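Histidinol-phosphate aminotransferase (Clostridium acetobutylicum, PDB 3FTB) probably acts as a pyridoxal-phosphate-dependent aminotransferase, transferring an amino group in the histidinol-phosphate step of histidine biosynthesis. Local coordinates at residues G80-N85 / A236-K241. Sequence-based numbering, arbitrary orientation.
Sequences GIVLGN and AKIKAK
Val82 on strand 80-84, the outermost of its sheet within this chain, faces helix 232-239, its CA 6.8 Å from that of Lys239, the closest backbone approach between the two segments. The valine points its side chain at the helix and meets Ile238, which points back; the two branched side chains cross at about a right angle. Val82 CG1 does the touching, set against Ile238 CB and CG2 at 4.0 Å from each. With chi1 at -67°, Ile238 keeps CG1 anti to its carbonyl carbon, while CG2, anti to the backbone N, is the methyl that meets the valine. Both residues also rest on Phe208 of strand 207-212, and Leu93 of helix 87-95 packs against Ile238, so the pair belongs to the apolar layer between the helices and one face of the seven-stranded sheet, consistent with the large domain of fold-type I PLP-dependent aminotransferases.

Lys239 bends at its third torsion (chi3 -57°) and carries its aliphatic chain past the valine, CE lying 4.2 Å from Val82 CG1. Its ammonium ends beside the strand backbone, where NZ gives a weak hydrogen bond of 3.4 Å to Ile81 O. Strand 80-84 pairs antiparallel with strand 225-229 through Gly80, Val82 and Gly84, while the carbonyl of the intervening Ile81 takes the weak lysine bond. The join is therefore mainly apolar, the valine lying against both the isoleucine and the methylenes of the lysine, and the long lysine bond probably adds little at its more exposed margin.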
# COMPACT_ATOMS: atom_id res chain seq x y z
N GLY A 80 9.59 -14.72 11.11
CA GLY A 80 9.44 -13.39 10.57
C GLY A 80 8.23 -13.37 9.65
O GLY A 80 8.00 -14.32 8.87
N ILE A 81 7.44 -12.31 9.74
CA ILE A 81 6.30 -12.11 8.86
C ILE A 81 6.34 -10.67 8.35
O ILE A 81 6.46 -9.73 9.12
CB ILE A 81 4.97 -12.37 9.59
CG1 ILE A 81 4.93 -13.80 10.14
CG2 ILE A 81 3.79 -12.12 8.65
CD1 ILE A 81 3.80 -14.04 11.12
N VAL A 82 6.26 -10.51 7.04
CA VAL A 82 6.26 -9.18 6.45
C VAL A 82 4.97 -9.01 5.66
O VAL A 82 4.61 -9.87 4.88
CB VAL A 82 7.51 -8.91 5.57
CG1 VAL A 82 8.75 -8.72 6.45
CG2 VAL A 82 7.73 -10.02 4.57
N LEU A 83 4.27 -7.90 5.91
CA LEU A 83 2.99 -7.63 5.28
C LEU A 83 3.19 -6.72 4.08
O LEU A 83 4.00 -5.80 4.11
CB LEU A 83 2.01 -7.00 6.28
CG LEU A 83 1.89 -7.83 7.56
CD1 LEU A 83 1.04 -7.13 8.60
CD2 LEU A 83 1.36 -9.23 7.26
N GLY A 84 2.47 -6.99 3.00
CA GLY A 84 2.63 -6.20 1.81
C GLY A 84 1.31 -5.81 1.17
O GLY A 84 0.35 -6.58 1.17
N ASN A 85 1.29 -4.59 0.64
CA ASN A 85 0.23 -4.14 -0.24
C ASN A 85 0.34 -4.95 -1.53
O ASN A 85 0.84 -4.45 -2.54
CB ASN A 85 0.40 -2.64 -0.49
CG ASN A 85 -0.87 -1.97 -1.01
OD1 ASN A 85 -1.98 -2.24 -0.54
ND2 ASN A 85 -0.70 -1.08 -1.97
N ALA A 236 13.15 -7.84 9.79
CA ALA A 236 13.40 -6.54 10.39
C ALA A 236 13.92 -5.57 9.33
O ALA A 236 13.57 -4.40 9.34
CB ALA A 236 14.40 -6.67 11.54
N LYS A 237 14.74 -6.07 8.42
CA LYS A 237 15.31 -5.23 7.37
C LYS A 237 14.26 -4.78 6.33
O LYS A 237 14.33 -3.67 5.79
CB LYS A 237 16.46 -5.96 6.69
CG LYS A 237 17.65 -6.26 7.58
CD LYS A 237 18.65 -7.16 6.85
CE LYS A 237 19.91 -7.40 7.66
NZ LYS A 237 20.86 -8.27 6.93
N ILE A 238 13.31 -5.66 6.04
CA ILE A 238 12.25 -5.35 5.10
C ILE A 238 11.24 -4.41 5.72
O ILE A 238 10.70 -3.53 5.04
CB ILE A 238 11.56 -6.63 4.60
CG1 ILE A 238 12.53 -7.44 3.74
CG2 ILE A 238 10.34 -6.25 3.79
CD1 ILE A 238 12.09 -8.86 3.51
N LYS A 239 10.98 -4.59 7.02
CA LYS A 239 10.07 -3.72 7.76
C LYS A 239 10.69 -2.34 7.85
O LYS A 239 10.02 -1.32 7.64
CB LYS A 239 9.81 -4.28 9.15
CG LYS A 239 8.39 -4.08 9.67
CD LYS A 239 8.06 -5.18 10.68
CE LYS A 239 8.21 -6.57 10.04
NZ LYS A 239 8.33 -7.68 11.04
N ALA A 240 11.98 -2.31 8.14
CA ALA A 240 12.75 -1.06 8.18
C ALA A 240 12.60 -0.24 6.90
O ALA A 240 12.75 0.98 6.92
CB ALA A 240 14.21 -1.36 8.44
N LYS A 241 12.29 -0.91 5.80
CA LYS A 241 12.14 -0.23 4.52
C LYS A 241 10.71 0.28 4.30
O LYS A 241 10.49 1.29 3.63
CB LYS A 241 12.57 -1.15 3.37
CG LYS A 241 14.04 -1.55 3.44
CD LYS A 241 14.53 -2.08 2.11
CE LYS A 241 16.05 -2.09 2.06
NZ LYS A 241 16.59 -2.40 0.71